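Local coordinates for protein adenosine 5'-monophosphoramidase HNT1 (Candida albicans, PDB 6IQ1) that probably hydrolyses adenosine 5'-phosphoramidate to AMP and ammonium as a homodimeric nucleotide-binding enzyme of the histidine triad family, at residues D[18-23]-D[32-37]; D[38-43]-D[73-78]; D[44-49]-D[62-67]. One frame throughout, in Å; residues are numbered along the deposited sequence.

Contact 1: residues D[18-23]-D[32-37]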
loop_
_atom_site.group_PDB
_atom_site.type_symbol
_atom_site.label_atom_id
_atom_site.label_comp_id
_atom_site.label_asym_id
_atom_site.label_seq_id
_atom_site.Cartn_x
_atom_site.Cartn_y
_atom_site.Cartn_z
ATOM N N PRO D 18 8.729 21.085 11.238
ATOM C CA PRO D 18 8.022 20.385 12.322
ATOM C C PRO D 18 7.211 19.178 11.851
ATOM O O PRO D 18 6.750 19.118 10.705
ATOM C CB PRO D 18 7.096 21.475 12.873
ATOM C CG PRO D 18 7.767 22.751 12.548
ATOM C CD PRO D 18 8.433 22.529 11.226
ATOM N N SER D 19 7.012 18.228 12.772
ATOM C CA SER D 19 6.206 17.033 12.528
ATOM C C SER D 19 5.829 16.363 13.848
ATOM O O SER D 19 6.533 16.490 14.854
ATOM C CB SER D 19 6.951 16.035 11.648
ATOM O OG SER D 19 7.984 15.380 12.387
ATOM N N PHE D 20 4.721 15.621 13.825
ATOM C CA PHE D 20 4.268 14.855 14.992
ATOM C C PHE D 20 4.787 13.421 14.878
ATOM O O PHE D 20 4.122 12.542 14.323
ATOM C CB PHE D 20 2.748 14.889 15.092
ATOM C CG PHE D 20 2.181 16.264 15.331
ATOM C CD1 PHE D 20 2.063 16.770 16.620
ATOM C CD2 PHE D 20 1.761 17.051 14.268
ATOM C CE1 PHE D 20 1.543 18.036 16.843
ATOM C CE2 PHE D 20 1.243 18.313 14.489
ATOM C CZ PHE D 20 1.134 18.805 15.781
ATOM N N LYS D 21 5.970 13.172 15.443
ATOM C CA LYS D 21 6.692 11.928 15.191
ATOM C C LYS D 21 6.101 10.746 15.960
ATOM O O LYS D 21 5.681 10.871 17.112
ATOM C CB LYS D 21 8.169 12.086 15.558
ATOM C CG LYS D 21 9.001 10.843 15.314
ATOM C CD LYS D 21 10.449 11.072 15.699
ATOM C CE LYS D 21 10.751 10.546 17.093
ATOM N NZ LYS D 21 11.853 9.533 17.071
ATOM N N LEU D 22 6.092 9.577 15.317
ATOM C CA LEU D 22 5.501 8.397 15.919
ATOM C C LEU D 22 6.602 7.355 16.056
ATOM O O LEU D 22 7.394 7.416 16.998
ATOM C CB LEU D 22 4.283 7.941 15.097
ATOM C CG LEU D 22 2.987 8.781 15.166
ATOM C CD1 LEU D 22 1.946 8.247 14.216
ATOM C CD2 LEU D 22 2.404 8.805 16.575
ATOM N N ILE D 23 6.697 6.399 15.151
ATOM C CA ILE D 23 7.736 5.383 15.188
ATOM C C ILE D 23 8.843 5.809 14.238
ATOM O O ILE D 23 8.574 6.230 13.110
ATOM C CB ILE D 23 7.167 4.002 14.816
ATOM C CG1 ILE D 23 6.307 3.450 15.972
ATOM C CG2 ILE D 23 8.282 3.028 14.435
ATOM C CD1 ILE D 23 5.622 2.110 15.666
ATOM N N LEU D 32 2.173 11.902 11.963
ATOM C CA LEU D 32 0.773 12.209 11.686
ATOM C C LEU D 32 0.615 13.035 10.414
ATOM O O LEU D 32 1.407 13.942 10.130
ATOM C CB LEU D 32 0.167 12.984 12.848
ATOM C CG LEU D 32 -0.234 12.210 14.101
ATOM C CD1 LEU D 32 -0.697 13.179 15.200
ATOM C CD2 LEU D 32 -1.318 11.175 13.794
ATOM N N ASP D 33 -0.431 12.728 9.651
ATOM C CA ASP D 33 -0.794 13.576 8.527
ATOM C C ASP D 33 -1.498 14.805 9.088
ATOM O O ASP D 33 -2.520 14.676 9.769
ATOM C CB ASP D 33 -1.685 12.821 7.537
ATOM C CG ASP D 33 -1.832 13.545 6.204
ATOM O OD1 ASP D 33 -2.196 14.740 6.213
ATOM O OD2 ASP D 33 -1.559 12.936 5.149
ATOM N N ILE D 34 -0.943 15.996 8.837
ATOM C CA ILE D 34 -1.541 17.203 9.406
ATOM C C ILE D 34 -2.696 17.754 8.578
ATOM O O ILE D 34 -3.328 18.734 8.998
ATOM C CB ILE D 34 -0.471 18.285 9.632
ATOM C CG1 ILE D 34 -0.020 18.885 8.298
ATOM C CG2 ILE D 34 0.682 17.701 10.408
ATOM C CD1 ILE D 34 0.888 20.094 8.461
ATOM N N GLN D 35 -3.011 17.150 7.433
ATOM C CA GLN D 35 -4.287 17.365 6.748
ATOM C C GLN D 35 -5.030 16.036 6.647
ATOM O O GLN D 35 -5.317 15.558 5.545
ATOM C CB GLN D 35 -4.083 17.974 5.362
ATOM C CG GLN D 35 -3.056 19.099 5.325
ATOM C CD GLN D 35 -2.763 19.622 3.928
ATOM O OE1 GLN D 35 -1.902 19.099 3.229
ATOM N NE2 GLN D 35 -3.462 20.679 3.531
ATOM N N PRO D 36 -5.376 15.424 7.778
ATOM C CA PRO D 36 -5.831 14.030 7.753
ATOM C C PRO D 36 -7.196 13.873 7.094
ATOM O O PRO D 36 -8.034 14.780 7.111
ATOM C CB PRO D 36 -5.888 13.658 9.238
ATOM C CG PRO D 36 -6.183 14.954 9.933
ATOM C CD PRO D 36 -5.447 16.004 9.133
ATOM N N ILE D 37 -7.397 12.701 6.476
ATOM C CA ILE D 37 -8.705 12.316 5.964
ATOM C C ILE D 37 -9.414 11.341 6.898
ATOM O O ILE D 37 -10.564 10.965 6.642
ATOM C CB ILE D 37 -8.609 11.735 4.535
ATOM C CG1 ILE D 37 -8.120 10.279 4.552
ATOM C CG2 ILE D 37 -7.734 12.620 3.643
ATOM C CD1 ILE D 37 -8.197 9.600 3.204
#
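The backbone N of Leu32 donates to the carbonyl O of Phe20 over 3.1 Å, joining residues 18-23 to residues 32-37. Beside this bond CB of Phe20 rests against the Leu32 side chain, 3.8 Å from methyl CD1 and nearly as close to CB of the same leucine. Both residues set CG anti to the carbonyl carbon (chi1 -64° for Phe20, -78° for Leu32), and the phenyl ring reaches past Leu32 to Ile34. There CG2 of Ile34 meets the ring at its edge, near the ring plane, 4.1 Å from CD2 of Phe20, the isoleucine lying roughly perpendicular to the phenylalanine side chain. On Leu32, the second methyl branch serves the other neighbour, CD2 standing 4.4 Å from CD1 of Leu22 in a looser apolar contact. Leu22 is buried and Ile34 exposed, so the contact runs from the interior to the surface. Beyond Leu32 the chain turns: OD1 of Asp33 accepts from the backbone N of Gln35 at 2.8 Å, an Asx turn that fixes the carboxylate against its own loop. The second subunit covers part of this surface: its Phe130 meets the Phe20 ring edge-to-face, and its Leu136 packs on Leu32. The Phe20-Leu32 pairing lies beside the antiparallel strands 21-24 and 28-32, at the margin of the HIT-domain sheet, and it leads directly into Asp33 and Ile34, which by similarity belong to the AMP-binding site.

Contact 2: residues D[38-43]-D[73-78]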
loop_
_atom_site.group_PDB
_atom_site.type_symbol
_atom_site.label_atom_id
_atom_site.label_comp_id
_atom_site.label_asym_id
_atom_site.label_seq_id
_atom_site.Cartn_x
_atom_site.Cartn_y
_atom_site.Cartn_z
ATOM N N ALA D 38 -8.749 10.919 7.971
ATOM C CA ALA D 38 -9.341 10.162 9.060
ATOM C C ALA D 38 -8.542 10.514 10.295
ATOM O O ALA D 38 -7.463 11.093 10.199
ATOM C CB ALA D 38 -9.308 8.649 8.812
ATOM N N GLU D 39 -9.045 10.096 11.456
ATOM C CA GLU D 39 -8.536 10.621 12.719
ATOM C C GLU D 39 -7.019 10.442 12.855
ATOM O O GLU D 39 -6.268 11.428 12.958
ATOM C CB GLU D 39 -9.266 9.980 13.893
ATOM C CG GLU D 39 -8.840 10.608 15.201
ATOM C CD GLU D 39 -9.629 10.116 16.377
ATOM O OE1 GLU D 39 -10.523 9.257 16.185
ATOM O OE2 GLU D 39 -9.353 10.600 17.494
ATOM N N ALA D 40 -6.549 9.204 12.877
ATOM C CA ALA D 40 -5.112 8.968 13.047
ATOM C C ALA D 40 -4.466 8.561 11.731
ATOM O O ALA D 40 -3.785 7.542 11.641
ATOM C CB ALA D 40 -4.866 7.916 14.119
ATOM N N HIS D 41 -4.737 9.338 10.688
ATOM C CA HIS D 41 -4.067 9.234 9.396
ATOM C C HIS D 41 -2.556 9.402 9.580
ATOM O O HIS D 41 -2.083 10.483 9.947
ATOM C CB HIS D 41 -4.659 10.297 8.464
ATOM C CG HIS D 41 -4.191 10.233 7.044
ATOM N ND1 HIS D 41 -4.778 10.985 6.046
ATOM C CD2 HIS D 41 -3.193 9.543 6.451
ATOM C CE1 HIS D 41 -4.163 10.760 4.901
ATOM N NE2 HIS D 41 -3.198 9.884 5.119
ATOM N N VAL D 42 -1.793 8.338 9.348
ATOM C CA VAL D 42 -0.351 8.342 9.561
ATOM C C VAL D 42 0.329 8.241 8.210
ATOM O O VAL D 42 -0.207 7.630 7.283
ATOM C CB VAL D 42 0.074 7.184 10.488
ATOM C CG1 VAL D 42 1.605 7.103 10.632
ATOM C CG2 VAL D 42 -0.591 7.342 11.844
ATOM N N LEU D 43 1.492 8.887 8.085
ATOM C CA LEU D 43 2.371 8.722 6.935
ATOM C C LEU D 43 3.585 7.917 7.361
ATOM O O LEU D 43 4.049 8.041 8.492
ATOM C CB LEU D 43 2.842 10.058 6.359
ATOM C CG LEU D 43 1.745 11.034 5.965
ATOM C CD1 LEU D 43 2.350 12.388 5.714
ATOM C CD2 LEU D 43 0.968 10.529 4.746
ATOM N N LYS D 73 -0.761 -1.462 15.842
ATOM C CA LYS D 73 -0.845 -1.720 17.279
ATOM C C LYS D 73 -0.954 -0.423 18.075
ATOM O O LYS D 73 -1.744 -0.342 19.022
ATOM C CB LYS D 73 0.357 -2.530 17.758
ATOM C CG LYS D 73 0.372 -3.980 17.288
ATOM C CD LYS D 73 1.643 -4.669 17.754
ATOM C CE LYS D 73 2.019 -5.815 16.830
ATOM N NZ LYS D 73 2.952 -6.757 17.488
ATOM N N VAL D 74 -0.171 0.601 17.706
ATOM C CA VAL D 74 -0.276 1.903 18.358
ATOM C C VAL D 74 -1.683 2.460 18.223
ATOM O O VAL D 74 -2.234 3.023 19.175
ATOM C CB VAL D 74 0.756 2.885 17.783
ATOM C CG1 VAL D 74 0.685 4.186 18.555
ATOM C CG2 VAL D 74 2.172 2.292 17.823
ATOM N N LEU D 75 -2.291 2.313 17.044
ATOM C CA LEU D 75 -3.626 2.844 16.796
ATOM C C LEU D 75 -4.744 1.919 17.271
ATOM O O LEU D 75 -5.912 2.268 17.108
ATOM C CB LEU D 75 -3.808 3.122 15.304
ATOM C CG LEU D 75 -3.292 4.401 14.656
ATOM C CD1 LEU D 75 -1.800 4.617 14.891
ATOM C CD2 LEU D 75 -3.585 4.338 13.189
ATOM N N LYS D 76 -4.416 0.744 17.811
ATOM C CA LYS D 76 -5.352 -0.255 18.332
ATOM C C LYS D 76 -6.193 -0.918 17.246
ATOM O O LYS D 76 -7.095 -1.712 17.572
ATOM C CB LYS D 76 -6.279 0.331 19.407
ATOM C CG LYS D 76 -5.649 0.474 20.807
ATOM C CD LYS D 76 -6.668 1.036 21.804
ATOM C CE LYS D 76 -6.514 0.422 23.190
ATOM N NZ LYS D 76 -5.562 1.196 24.042
ATOM N N LEU D 77 -5.923 -0.618 15.966
ATOM C CA LEU D 77 -6.561 -1.321 14.857
ATOM C C LEU D 77 -6.327 -2.829 14.903
ATOM O O LEU D 77 -7.093 -3.582 14.289
ATOM C CB LEU D 77 -6.034 -0.790 13.525
ATOM C CG LEU D 77 -6.300 0.674 13.148
ATOM C CD1 LEU D 77 -5.483 1.112 11.933
ATOM C CD2 LEU D 77 -7.777 0.869 12.887
ATOM N N ASP D 78 -5.288 -3.297 15.599
ATOM C CA ASP D 78 -5.015 -4.729 15.574
ATOM C C ASP D 78 -5.988 -5.517 16.432
ATOM O O ASP D 78 -5.921 -6.749 16.433
ATOM C CB ASP D 78 -3.572 -5.023 16.010
ATOM C CG ASP D 78 -3.330 -4.772 17.484
ATOM O OD1 ASP D 78 -3.892 -3.816 18.048
ATOM O OD2 ASP D 78 -2.557 -5.541 18.089
#
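The backbones of residues 38-43 and 73-78 keep well apart, CA of Ala40 and CA of Leu75 being the nearest such pair at 7.3 Å, and side-chain packing spans the interval. Leu75 does most of the reaching. Its CG lies beside the backbone N and anti to the carbonyl carbon (chi1 -82°), which points the isobutyl group at the loop ahead of strand 42-46. CD2 of Leu75 settles 3.6 Å from the carbonyl O of Ala40, while CG of Leu75 meets the methyl CB of Ala40 at 3.9 Å. The other branch is directed to the strand: CD1 of Leu75 approaches CG2 of Val42 to 4.3 Å. One leucine therefore touches two residues of the opposite segment, spreading its methyls between a small alanine and a branched valine.

Leu75 comes just after the last helical residue, Val74, and Lys76 then takes a positive phi of 68° as the chain leaves the helix. A backbone bond of 3.1 Å from N of Lys76 to O of Lys73 closes this exit turn. Around the contact, Leu109 and Pro111 of strand 107-112 also touch Leu75, and Leu140 of the second subunit packs on it. On the side away from residues 73-78, NE2 of His41 is hydrogen-bonded to ND1 of His108, consistent with a place next to the nucleotide site. The exit from helix 58-74 thus packs on the loop leading into strand 42-46 and on that strand's first residue, at the helix-covered face of the HIT-domain sheet.

Contact 3: residues D[44-49]-D[62-67]. With ZN (zinc ion), chain H.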
loop_
_atom_site.group_PDB
_atom_site.type_symbol
_atom_site.label_atom_id
_atom_site.label_comp_id
_atom_site.label_asym_id
_atom_site.label_seq_id
_atom_site.Cartn_x
_atom_site.Cartn_y
_atom_site.Cartn_z
ATOM N N ILE D 44 4.090 7.093 6.443
ATOM C CA ILE D 44 5.234 6.225 6.698
ATOM C C ILE D 44 6.159 6.340 5.500
ATOM O O ILE D 44 5.754 6.032 4.373
ATOM C CB ILE D 44 4.830 4.757 6.909
ATOM C CG1 ILE D 44 3.787 4.621 8.023
ATOM C CG2 ILE D 44 6.061 3.915 7.178
ATOM C CD1 ILE D 44 2.353 4.590 7.521
ATOM N N ILE D 45 7.386 6.796 5.728
ATOM C CA ILE D 45 8.283 7.106 4.616
ATOM C C ILE D 45 9.648 6.444 4.794
ATOM O O ILE D 45 10.177 6.347 5.916
ATOM C CB ILE D 45 8.427 8.629 4.434
ATOM C CG1 ILE D 45 9.269 9.249 5.549
ATOM C CG2 ILE D 45 7.041 9.313 4.361
ATOM C CD1 ILE D 45 9.378 10.759 5.426
ATOM N N PRO D 46 10.246 5.955 3.716
ATOM C CA PRO D 46 11.664 5.603 3.772
ATOM C C PRO D 46 12.500 6.867 3.920
ATOM O O PRO D 46 12.114 7.945 3.465
ATOM C CB PRO D 46 11.911 4.920 2.423
ATOM C CG PRO D 46 10.916 5.556 1.505
ATOM C CD PRO D 46 9.688 5.840 2.355
ATOM N N LYS D 47 13.655 6.733 4.581
ATOM C CA LYS D 47 14.533 7.890 4.750
ATOM C C LYS D 47 15.275 8.218 3.461
ATOM O O LYS D 47 15.568 9.390 3.191
ATOM C CB LYS D 47 15.510 7.648 5.888
ATOM C CG LYS D 47 14.914 7.935 7.262
ATOM C CD LYS D 47 15.645 7.134 8.349
ATOM C CE LYS D 47 15.203 7.556 9.742
ATOM N NZ LYS D 47 16.197 7.154 10.789
ATOM N N HIS D 48 15.566 7.204 2.662
ATOM C CA HIS D 48 16.101 7.381 1.320
ATOM C C HIS D 48 15.120 8.155 0.443
ATOM O O HIS D 48 13.932 7.811 0.367
ATOM C CB HIS D 48 16.365 5.993 0.739
ATOM C CG HIS D 48 17.093 5.991 -0.564
ATOM N ND1 HIS D 48 16.471 6.261 -1.764
ATOM C CD2 HIS D 48 18.379 5.702 -0.860
ATOM C CE1 HIS D 48 17.351 6.169 -2.743
ATOM N NE2 HIS D 48 18.517 5.830 -2.220
ATOM N N HIS D 49 15.611 9.185 -0.250
ATOM C CA HIS D 49 14.727 9.994 -1.091
ATOM C C HIS D 49 14.538 9.330 -2.452
ATOM O O HIS D 49 15.452 9.325 -3.281
ATOM C CB HIS D 49 15.264 11.411 -1.276
ATOM C CG HIS D 49 14.420 12.248 -2.187
ATOM N ND1 HIS D 49 13.440 13.100 -1.721
ATOM C CD2 HIS D 49 14.373 12.328 -3.539
ATOM C CE1 HIS D 49 12.836 13.680 -2.743
ATOM N NE2 HIS D 49 13.385 13.231 -3.858
ATOM N N SER D 62 11.774 -3.244 2.592
ATOM C CA SER D 62 11.525 -4.367 3.489
ATOM C C SER D 62 11.108 -3.903 4.876
ATOM O O SER D 62 10.408 -4.631 5.589
ATOM C CB SER D 62 12.768 -5.245 3.596
ATOM O OG SER D 62 12.909 -6.036 2.432
ATOM N N ASP D 63 11.517 -2.702 5.273
ATOM C CA ASP D 63 11.271 -2.222 6.619
ATOM C C ASP D 63 9.930 -1.499 6.769
ATOM O O ASP D 63 9.439 -1.350 7.896
ATOM C CB ASP D 63 12.433 -1.313 7.038
ATOM C CG ASP D 63 12.290 -0.796 8.435
ATOM O OD1 ASP D 63 12.233 -1.609 9.377
ATOM O OD2 ASP D 63 12.224 0.435 8.599
ATOM N N ILE D 64 9.303 -1.101 5.662
ATOM C CA ILE D 64 8.121 -0.249 5.728
ATOM C C ILE D 64 6.923 -0.996 6.321
ATOM O O ILE D 64 6.338 -0.566 7.321
ATOM C CB ILE D 64 7.814 0.317 4.337
ATOM C CG1 ILE D 64 8.731 1.498 4.082
ATOM C CG2 ILE D 64 6.328 0.727 4.197
ATOM C CD1 ILE D 64 8.851 1.806 2.639
ATOM N N LEU D 65 6.517 -2.104 5.710
ATOM C CA LEU D 65 5.318 -2.786 6.197
ATOM C C LEU D 65 5.428 -3.299 7.642
ATOM O O LEU D 65 4.407 -3.256 8.353
ATOM C CB LEU D 65 4.946 -3.920 5.228
ATOM C CG LEU D 65 4.550 -3.397 3.844
ATOM C CD1 LEU D 65 4.206 -4.540 2.908
ATOM C CD2 LEU D 65 3.405 -2.370 3.944
ATOM N N PRO D 66 6.577 -3.779 8.138
ATOM C CA PRO D 66 6.646 -4.052 9.581
ATOM C C PRO D 66 6.432 -2.809 10.435
ATOM O O PRO D 66 5.817 -2.899 11.508
ATOM C CB PRO D 66 8.046 -4.646 9.752
ATOM C CG PRO D 66 8.280 -5.332 8.468
ATOM C CD PRO D 66 7.716 -4.395 7.432
ATOM N N VAL D 67 6.870 -1.639 9.976
ATOM C CA VAL D 67 6.544 -0.427 10.721
ATOM C C VAL D 67 5.042 -0.150 10.669
ATOM O O VAL D 67 4.426 0.183 11.694
ATOM C CB VAL D 67 7.363 0.759 10.195
ATOM C CG1 VAL D 67 6.847 2.064 10.802
ATOM C CG2 VAL D 67 8.847 0.531 10.481
HETATM ZN ZN ZN H . 12.670 13.592 0.063
#
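Three apolar touches make up the contact between strand 44-46 and helix 62-67. CG2 of Ile44 lies 4.1 Å from CG1 of Val67, the two side chains lying alongside, pointed oppositely, and the same methyl is 4.4 Å from CG2 of Ile64. Ile44 places CG1 beside its backbone N (chi1 -55°), leaving CG2, anti to that N, as the branch that meets Ile64 and Val67. Further along the strand, CD of the Pro46 ring meets CD1 of Ile64 at 4.1 Å. Ile64 thus uses both its branches, CG2 against Ile44 and CD1 against Pro46, and all four residues are buried.

The short segments run nearly antiparallel, at 161°, with their axes 8.7 Å apart. Past the strand the chain reaches zinc: ND1 of His49 binds the ion at 2.0 Å, and Cys7, Cys10 and His104 complete the site. NE2 of His104 is hydrogen-bonded to the carbonyl O of Pro46, a second-shell contact likely to help orient this zinc ligand. Ile45 turns its CB away from the helix, and its side chain packs on Phe9 and Ile13 of helix 8-14. Strand 42-46, paired with strands 28-32 and 107-112, thereby lies between helix 58-74 and helix 8-14.

Along the chain, contact 1 closes before contact 2 opens, and contact 3 is nested within the loop that contact 2 closes. Contacts 2 and 3, with centres about 16 Å apart, both use strand 42-46 and helix 58-74, contact 3 within them and contact 2 at the helix exit and strand entry. Contact 1, centred about 11 Å from contact 2 and 15 Å from contact 3, lies towards the outer edge of the same antiparallel sheet. It meets contact 2 through Leu22 against Val42 and contact 3 through Ile23 against Val67. All three also touch the second subunit, so each lies partly at the dimer interface.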